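Local coordinates for peroxiredoxin 6 (PDB 2V2G), which probably reduces hydrogen peroxide and organic hydroperoxides to water and alcohols as a thiol-specific peroxidase of the Prx6 subfamily, at residues Arg128-Ile133 and Leu141-Pro146; Val64-Leu69 and Met94-Ile99. The protein carries 1 engineered substitution. All blocks are in the same frame, centred on the assembly; numbering follows the deposited sequence.

Contact 1. Residues Arg128-Ile133 and Leu141-Pro146; sequences RAVFII and LSILYP. With BEZ (benzoic acid), chain E.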
ATOM      1  N   ARG A 128       2.287  10.597   0.642  1.00 24.60           N
ATOM      2  CA  ARG A 128       2.351   9.832   1.849  1.00 24.08           C
ATOM      3  C   ARG A 128       2.839   8.431   1.496  1.00 25.04           C
ATOM      4  O   ARG A 128       2.062   7.476   1.287  1.00 24.24           O
ATOM      5  CB  ARG A 128       0.977   9.798   2.486  1.00 22.88           C
ATOM      6  CG  ARG A 128       0.469  11.122   2.985  1.00 22.79           C
ATOM      7  CD  ARG A 128      -0.837  11.040   3.732  1.00 22.79           C
ATOM      8  NE  ARG A 128      -1.396  12.384   3.830  1.00 25.49           N
ATOM      9  CZ  ARG A 128      -0.940  13.384   4.577  1.00 25.05           C
ATOM     10  NH1 ARG A 128       0.018  13.188   5.448  1.00 23.94           N
ATOM     11  NH2 ARG A 128      -1.415  14.602   4.394  1.00 25.25           N
ATOM     12  N   ALA A 129       4.133   8.318   1.233  1.00 25.19           N
ATOM     13  CA  ALA A 129       4.739   7.065   0.773  1.00 24.47           C
ATOM     14  C   ALA A 129       5.241   6.249   1.967  1.00 25.34           C
ATOM     15  O   ALA A 129       5.622   6.819   2.966  1.00 24.44           O
ATOM     16  CB  ALA A 129       5.908   7.373  -0.233  1.00 25.79           C
ATOM     17  N   VAL A 130       5.315   4.946   1.809  1.00 24.04           N
ATOM     18  CA  VAL A 130       5.937   4.076   2.814  1.00 24.78           C
ATOM     19  C   VAL A 130       6.771   3.059   2.078  1.00 23.82           C
ATOM     20  O   VAL A 130       6.302   2.377   1.125  1.00 23.79           O
ATOM     21  CB  VAL A 130       4.967   3.366   3.702  1.00 26.52           C
ATOM     22  CG1 VAL A 130       5.698   2.492   4.779  1.00 27.71           C
ATOM     23  CG2 VAL A 130       3.958   4.323   4.343  1.00 27.39           C
ATOM     24  N   PHE A 131       8.019   2.942   2.492  1.00 22.73           N
ATOM     25  CA  PHE A 131       8.922   1.987   1.947  1.00 23.06           C
ATOM     26  C   PHE A 131       9.415   1.083   3.092  1.00 24.30           C
ATOM     27  O   PHE A 131       9.948   1.572   4.055  1.00 24.57           O
ATOM     28  CB  PHE A 131      10.162   2.634   1.266  1.00 23.51           C
ATOM     29  CG  PHE A 131       9.816   3.592   0.174  1.00 23.64           C
ATOM     30  CD1 PHE A 131       9.550   3.137  -1.113  1.00 26.02           C
ATOM     31  CD2 PHE A 131       9.663   4.962   0.467  1.00 26.44           C
ATOM     32  CE1 PHE A 131       9.206   4.028  -2.127  1.00 25.58           C
ATOM     33  CE2 PHE A 131       9.323   5.840  -0.539  1.00 25.25           C
ATOM     34  CZ  PHE A 131       9.011   5.345  -1.837  1.00 24.77           C
ATOM     35  N   ILE A 132       9.192  -0.211   2.937  1.00 23.56           N
ATOM     36  CA  ILE A 132       9.689  -1.246   3.873  1.00 23.82           C
ATOM     37  C   ILE A 132      10.940  -1.857   3.273  1.00 24.58           C
ATOM     38  O   ILE A 132      10.928  -2.436   2.205  1.00 24.39           O
ATOM     39  CB  ILE A 132       8.683  -2.331   4.268  1.00 25.00           C
ATOM     40  CG1 ILE A 132       7.376  -1.654   4.672  1.00 24.74           C
ATOM     41  CG2 ILE A 132       9.309  -3.158   5.364  1.00 26.24           C
ATOM     42  CD1 ILE A 132       6.214  -2.569   5.194  1.00 25.25           C
ATOM     43  N   ILE A 133      12.047  -1.736   4.014  1.00 22.67           N
ATOM     44  CA  ILE A 133      13.385  -2.065   3.488  1.00 24.08           C
ATOM     45  C   ILE A 133      13.956  -3.184   4.368  1.00 23.87           C
ATOM     46  O   ILE A 133      13.876  -3.128   5.634  1.00 23.46           O
ATOM     47  CB  ILE A 133      14.361  -0.805   3.493  1.00 24.69           C
ATOM     48  CG1 ILE A 133      13.720   0.332   2.611  1.00 28.18           C
ATOM     49  CG2 ILE A 133      15.780  -1.160   2.969  1.00 25.20           C
ATOM     50  CD1 ILE A 133      13.597   1.642   3.325  1.00 33.14           C
ATOM     51  N   LEU A 141       8.425  -3.911   0.084  1.00 23.34           N
ATOM     52  CA  LEU A 141       7.011  -3.532  -0.044  1.00 23.72           C
ATOM     53  C   LEU A 141       6.894  -2.032  -0.074  1.00 24.53           C
ATOM     54  O   LEU A 141       7.679  -1.357   0.607  1.00 23.93           O
ATOM     55  CB  LEU A 141       6.236  -4.071   1.173  1.00 23.10           C
ATOM     56  CG  LEU A 141       4.699  -3.991   1.203  1.00 23.53           C
ATOM     57  CD1 LEU A 141       4.133  -5.158   2.044  1.00 23.33           C
ATOM     58  CD2 LEU A 141       4.269  -2.645   1.756  1.00 25.17           C
ATOM     59  N   SER A 142       6.016  -1.485  -0.909  1.00 23.04           N
ATOM     60  CA  SER A 142       5.828  -0.042  -0.900  1.00 24.03           C
ATOM     61  C   SER A 142       4.330   0.308  -1.044  1.00 23.75           C
ATOM     62  O   SER A 142       3.580  -0.470  -1.634  1.00 24.39           O
ATOM     63  CB  SER A 142       6.652   0.667  -1.949  1.00 26.36           C
ATOM     64  OG  SER A 142       6.271   0.342  -3.222  1.00 28.87           O
ATOM     65  N   ILE A 143       4.013   1.507  -0.571  1.00 24.15           N
ATOM     66  CA  ILE A 143       2.683   2.113  -0.816  1.00 24.58           C
ATOM     67  C   ILE A 143       2.881   3.548  -1.169  1.00 24.82           C
ATOM     68  O   ILE A 143       3.772   4.234  -0.609  1.00 25.06           O
ATOM     69  CB  ILE A 143       1.657   1.923   0.324  1.00 25.21           C
ATOM     70  CG1 ILE A 143       1.844   2.881   1.471  1.00 29.37           C
ATOM     71  CG2 ILE A 143       1.581   0.442   0.874  1.00 28.52           C
ATOM     72  CD1 ILE A 143       0.927   2.705   2.706  1.00 27.77           C
ATOM     73  N   LEU A 144       2.019   4.059  -2.032  1.00 23.86           N
ATOM     74  CA  LEU A 144       2.009   5.477  -2.382  1.00 23.96           C
ATOM     75  C   LEU A 144       0.604   5.970  -2.197  1.00 24.57           C
ATOM     76  O   LEU A 144      -0.292   5.742  -3.047  1.00 22.13           O
ATOM     77  CB  LEU A 144       2.442   5.740  -3.839  1.00 26.28           C
ATOM     78  CG  LEU A 144       3.844   5.511  -4.317  1.00 29.04           C
ATOM     79  CD1 LEU A 144       3.840   5.918  -5.825  1.00 30.79           C
ATOM     80  CD2 LEU A 144       4.859   6.315  -3.469  1.00 30.21           C
ATOM     81  N   TYR A 145       0.376   6.601  -1.069  1.00 22.93           N
ATOM     82  CA  TYR A 145      -0.931   7.235  -0.800  1.00 22.70           C
ATOM     83  C   TYR A 145      -0.827   8.755  -1.068  1.00 22.61           C
ATOM     84  O   TYR A 145       0.221   9.371  -0.795  1.00 23.46           O
ATOM     85  CB  TYR A 145      -1.343   7.051   0.669  1.00 24.01           C
ATOM     86  CG  TYR A 145      -1.872   5.686   1.060  1.00 22.26           C
ATOM     87  CD1 TYR A 145      -1.580   4.551   0.349  1.00 23.44           C
ATOM     88  CD2 TYR A 145      -2.745   5.560   2.167  1.00 25.51           C
ATOM     89  CE1 TYR A 145      -2.096   3.314   0.725  1.00 23.92           C
ATOM     90  CE2 TYR A 145      -3.246   4.333   2.557  1.00 27.34           C
ATOM     91  CZ  TYR A 145      -2.933   3.195   1.848  1.00 26.34           C
ATOM     92  OH  TYR A 145      -3.438   1.940   2.193  1.00 27.51           O
ATOM     93  N   PRO A 146      -1.910   9.379  -1.572  1.00 21.79           N
ATOM     94  CA  PRO A 146      -1.853  10.811  -1.799  1.00 22.30           C
ATOM     95  C   PRO A 146      -2.038  11.671  -0.537  1.00 21.87           C
ATOM     96  O   PRO A 146      -2.457  11.146   0.549  1.00 21.89           O
ATOM     97  CB  PRO A 146      -3.025  11.027  -2.754  1.00 21.73           C
ATOM     98  CG  PRO A 146      -4.044  10.041  -2.279  1.00 22.92           C
ATOM     99  CD  PRO A 146      -3.221   8.797  -1.905  1.00 22.76           C
TER
HETATM  100  C   BEZ E1222      -2.595  17.346   5.712  1.00 26.04           C
HETATM  101  O1  BEZ E1222      -3.783  17.610   6.204  1.00 25.23           O
HETATM  102  O2  BEZ E1222      -1.582  16.748   6.274  1.00 19.05           O
HETATM  103  C1  BEZ E1222      -2.485  17.887   4.334  1.00 27.89           C
HETATM  104  C2  BEZ E1222      -1.239  18.173   3.807  1.00 28.83           C
HETATM  105  C3  BEZ E1222      -1.157  18.686   2.542  1.00 29.04           C
HETATM  106  C4  BEZ E1222      -2.325  18.969   1.832  1.00 29.46           C
HETATM  107  C5  BEZ E1222      -3.594  18.660   2.342  1.00 31.69           C
HETATM  108  C6  BEZ E1222      -3.676  18.122   3.622  1.00 29.12           C

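Contact 2. Residues Val64-Leu69 and Met94-Ile99; sequences VKLIAL and MPYPII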
ATOM      1  N   VAL A  64      12.385  -2.978  13.904  1.00 22.63           N
ATOM      2  CA  VAL A  64      12.157  -2.134  12.744  1.00 22.81           C
ATOM      3  C   VAL A  64      12.465  -0.667  13.042  1.00 23.85           C
ATOM      4  O   VAL A  64      11.918  -0.072  14.005  1.00 25.04           O
ATOM      5  CB  VAL A  64      10.667  -2.238  12.216  1.00 23.35           C
ATOM      6  CG1 VAL A  64      10.431  -1.219  11.133  1.00 26.32           C
ATOM      7  CG2 VAL A  64      10.324  -3.727  11.880  1.00 23.83           C
ATOM      8  N   LYS A  65      13.478  -0.179  12.355  1.00 23.15           N
ATOM      9  CA  LYS A  65      13.884   1.242  12.492  1.00 23.88           C
ATOM     10  C   LYS A  65      12.960   2.122  11.697  1.00 25.77           C
ATOM     11  O   LYS A  65      12.774   1.900  10.499  1.00 29.20           O
ATOM     12  CB  LYS A  65      15.313   1.474  11.990  1.00 25.89           C
ATOM     13  CG  LYS A  65      16.333   0.798  12.854  1.00 25.47           C
ATOM     14  CD  LYS A  65      17.785   1.183  12.497  1.00 26.06           C
ATOM     15  CE  LYS A  65      18.822   0.351  13.214  1.00 29.50           C
ATOM     16  NZ  LYS A  65      20.182   0.848  12.859  1.00 29.86           N
ATOM     17  N   LEU A  66      12.491   3.195  12.308  1.00 24.73           N
ATOM     18  CA  LEU A  66      11.673   4.169  11.628  1.00 23.17           C
ATOM     19  C   LEU A  66      12.371   5.475  11.230  1.00 22.78           C
ATOM     20  O   LEU A  66      13.213   5.976  11.984  1.00 23.23           O
ATOM     21  CB  LEU A  66      10.531   4.566  12.580  1.00 24.39           C
ATOM     22  CG  LEU A  66       9.475   3.533  12.932  1.00 24.79           C
ATOM     23  CD1 LEU A  66       8.835   3.839  14.346  1.00 25.78           C
ATOM     24  CD2 LEU A  66       8.468   3.470  11.802  1.00 24.10           C
ATOM     25  N   ILE A  67      11.965   6.031  10.096  1.00 22.33           N
ATOM     26  CA  ILE A  67      12.478   7.318   9.629  1.00 23.32           C
ATOM     27  C   ILE A  67      11.472   8.045   8.741  1.00 23.57           C
ATOM     28  O   ILE A  67      10.927   7.446   7.861  1.00 24.07           O
ATOM     29  CB  ILE A  67      13.926   7.244   8.988  1.00 23.17           C
ATOM     30  CG1 ILE A  67      14.476   8.615   8.703  1.00 25.12           C
ATOM     31  CG2 ILE A  67      13.971   6.399   7.738  1.00 23.30           C
ATOM     32  CD1 ILE A  67      16.077   8.634   8.673  1.00 24.83           C
ATOM     33  N   ALA A  68      11.192   9.306   9.119  1.00 23.32           N
ATOM     34  CA  ALA A  68      10.245  10.165   8.391  1.00 24.42           C
ATOM     35  C   ALA A  68      10.974  11.097   7.417  1.00 24.86           C
ATOM     36  O   ALA A  68      12.175  11.242   7.479  1.00 24.81           O
ATOM     37  CB  ALA A  68       9.388  10.916   9.365  1.00 24.99           C
ATOM     38  N   LEU A  69      10.210  11.735   6.522  1.00 23.96           N
ATOM     39  CA  LEU A  69      10.718  12.557   5.426  1.00 25.37           C
ATOM     40  C   LEU A  69       9.673  13.499   4.919  1.00 23.95           C
ATOM     41  O   LEU A  69       8.540  13.102   4.658  1.00 23.47           O
ATOM     42  CB  LEU A  69      11.176  11.707   4.291  1.00 25.83           C
ATOM     43  CG  LEU A  69      11.837  12.457   3.142  1.00 26.62           C
ATOM     44  CD1 LEU A  69      12.922  11.562   2.554  1.00 27.85           C
ATOM     45  CD2 LEU A  69      10.809  12.971   2.085  1.00 27.69           C
ATOM     46  N   MET A  94      11.280  12.579  20.512  1.00 32.54           N
ATOM     47  CA  MET A  94      10.888  11.948  19.278  1.00 32.99           C
ATOM     48  C   MET A  94      11.576  10.625  19.122  1.00 32.80           C
ATOM     49  O   MET A  94      12.793  10.545  19.276  1.00 33.80           O
ATOM     50  CB  MET A  94      11.270  12.786  18.065  1.00 33.57           C
ATOM     51  CG  MET A  94      10.406  13.956  17.872  1.00 34.99           C
ATOM     52  SD  MET A  94       8.723  13.467  17.483  1.00 31.75           S
ATOM     53  CE  MET A  94       8.767  13.167  15.719  1.00 30.45           C
ATOM     54  N   PRO A  95      10.808   9.582  18.835  1.00 31.66           N
ATOM     55  CA  PRO A  95      11.424   8.278  18.761  1.00 30.97           C
ATOM     56  C   PRO A  95      12.075   7.961  17.426  1.00 31.86           C
ATOM     57  O   PRO A  95      12.657   6.892  17.330  1.00 34.90           O
ATOM     58  CB  PRO A  95      10.253   7.337  19.035  1.00 32.20           C
ATOM     59  CG  PRO A  95       9.081   8.070  18.444  1.00 31.68           C
ATOM     60  CD  PRO A  95       9.348   9.520  18.628  1.00 32.06           C
ATOM     61  N   TYR A  96      11.969   8.846  16.419  1.00 28.99           N
ATOM     62  CA  TYR A  96      12.546   8.627  15.074  1.00 26.97           C
ATOM     63  C   TYR A  96      13.036   9.955  14.439  1.00 25.70           C
ATOM     64  O   TYR A  96      12.497  11.033  14.728  1.00 24.58           O
ATOM     65  CB  TYR A  96      11.544   7.949  14.098  1.00 26.82           C
ATOM     66  CG  TYR A  96      10.195   8.638  14.040  1.00 24.59           C
ATOM     67  CD1 TYR A  96      10.013   9.784  13.296  1.00 28.28           C
ATOM     68  CD2 TYR A  96       9.129   8.180  14.808  1.00 26.03           C
ATOM     69  CE1 TYR A  96       8.780  10.471  13.301  1.00 27.24           C
ATOM     70  CE2 TYR A  96       7.878   8.850  14.785  1.00 23.47           C
ATOM     71  CZ  TYR A  96       7.731   9.995  14.063  1.00 27.66           C
ATOM     72  OH  TYR A  96       6.531  10.666  14.048  1.00 26.65           O
ATOM     73  N   PRO A  97      14.046   9.861  13.539  1.00 25.34           N
ATOM     74  CA  PRO A  97      14.487  11.100  12.835  1.00 24.72           C
ATOM     75  C   PRO A  97      13.521  11.523  11.718  1.00 24.38           C
ATOM     76  O   PRO A  97      12.727  10.678  11.227  1.00 23.42           O
ATOM     77  CB  PRO A  97      15.818  10.690  12.194  1.00 26.14           C
ATOM     78  CG  PRO A  97      16.116   9.258  12.648  1.00 28.11           C
ATOM     79  CD  PRO A  97      14.821   8.678  13.115  1.00 25.29           C
ATOM     80  N   ILE A  98      13.614  12.794  11.305  1.00 22.80           N
ATOM     81  CA  ILE A  98      12.864  13.290  10.124  1.00 23.72           C
ATOM     82  C   ILE A  98      13.884  13.881   9.159  1.00 23.98           C
ATOM     83  O   ILE A  98      14.662  14.766   9.546  1.00 24.09           O
ATOM     84  CB  ILE A  98      11.829  14.367  10.478  1.00 24.78           C
ATOM     85  CG1 ILE A  98      11.000  13.973  11.720  1.00 25.88           C
ATOM     86  CG2 ILE A  98      10.880  14.604   9.273  1.00 23.53           C
ATOM     87  CD1 ILE A  98       9.873  15.008  12.112  1.00 25.73           C
ATOM     88  N   ILE A  99      13.924  13.372   7.943  1.00 21.37           N
ATOM     89  CA  ILE A  99      14.817  13.804   6.872  1.00 23.11           C
ATOM     90  C   ILE A  99      14.282  15.077   6.224  1.00 23.71           C
ATOM     91  O   ILE A  99      13.037  15.189   6.031  1.00 23.80           O
ATOM     92  CB  ILE A  99      14.919  12.716   5.820  1.00 22.97           C
ATOM     93  CG1 ILE A  99      15.608  11.493   6.392  1.00 23.07           C
ATOM     94  CG2 ILE A  99      15.645  13.265   4.512  1.00 22.94           C
ATOM     95  CD1 ILE A  99      15.418  10.231   5.477  1.00 25.55           C
TER

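Contact 1. Residues Arg128-Ile133 and Leu141-Pro146
Val-130 and Ile-143 form the tight middle of this antiparallel beta hairpin: a hydrogen-bonded pair whose side chains lie side by side, Val-130 CG2 3.8 Å from Ile-143 CD1. CG1 of Ile-143 sits between its backbone N and carbonyl carbon (chi1 80°), which brings the ethyl arm against the valine and puts CD1 over one face of the Tyr-145 ring, toward its rim. Beta-branched residues suit this place because they fill the sheet surface close to the backbone. Ile-132 and Leu-141 continue the row, Ile-132 CD1 to Leu-141 CD2 4.0 Å. Between the two segments the Ala-129, Leu-144, Phe-131 and Ser-142 face packs more sparsely: Leu-144, partly exposed, brings CD2 to 3.6 Å from Ala-129 CB, and the Phe-131 ring meets Ser-142 obliquely. At the polar end the extended Arg-128 chain carries NH2 to 2.9 Å from O2 of the benzoic acid, a bent bond (145°), while NH1 holds Glu-48 in a salt bridge and bonds to Ser-45, the engineered replacement at the predicted peroxidatic position. Helix 153-168 covers the Val-130, Ile-132 and Leu-141 face, strand 31-36 flanks 128-133, and beyond 141-146 the sheet runs on into the second subunit, whose Glu-155 is hydrogen-bonded to the Tyr-145 hydroxyl.

Contact 2. Residues Val64-Leu69 and Met94-Ile99
Ala-68 uses both its N and its O to bond to the same neighbouring segment: N donates to Pro-97 O at 2.9 Å, in the carbonyl plane, and O accepts from Ile-99 N at 2.8 Å, almost straight (176°) but with the donor well above that carbonyl plane. This is parallel pairing, as expected of a beta-alpha-beta crossover through helix 74-88. Pro-97 can accept through its O but has no N-H to offer; Pro-97 CD lies 3.3 Å from Leu-66 O instead, so the pairing does not continue there. Among the apolar contacts, Ile-99 works through both its branches: its side chain and that of Ile-67 cross at about a right angle, with Ile-99 CD1 3.6 Å from Ile-67 CD1, while Ile-99 CG2, opposite the backbone N because CG1 lies beside it (chi1 -66°), meets Leu-69 CD1 at 3.8 Å. A glycine here would probably leave Ile-67 and Leu-69 without their shared partner and open a gap between them. Small Ala-68 lets the Tyr-96 ring come in obliquely, Tyr-96 CE1 4.0 Å from Ala-68 CB, and the ring's hydroxyl bonds to Leu-49 O. With just two backbone bonds between these segments, apolar packing probably contributes much of their cohesion.

How the contacts relate
Contacts 1 and 2 belong to the same mixed sheet but do not touch: their centres are 14 Å apart and their nearest atoms about 6 Å. Strand 31-36 lies between them, pairing antiparallel with 128-133 and parallel with 64-69, so hairpin and beta-alpha-beta unit share a neighbour. Contact 1 reaches the active site directly, its Arg-128 side chain about 3 Å from that of the engineered Ser-45 at their nearest atoms, whereas the nearest atoms of the Tyr-96 side chain in contact 2 are about 9 Å from the Ser-45 side chain and about 13 Å from a bound benzoic acid. Contact 2 meets helix 43-54, which carries Ser-45, through Leu-66 and Tyr-96 packing on Val-52.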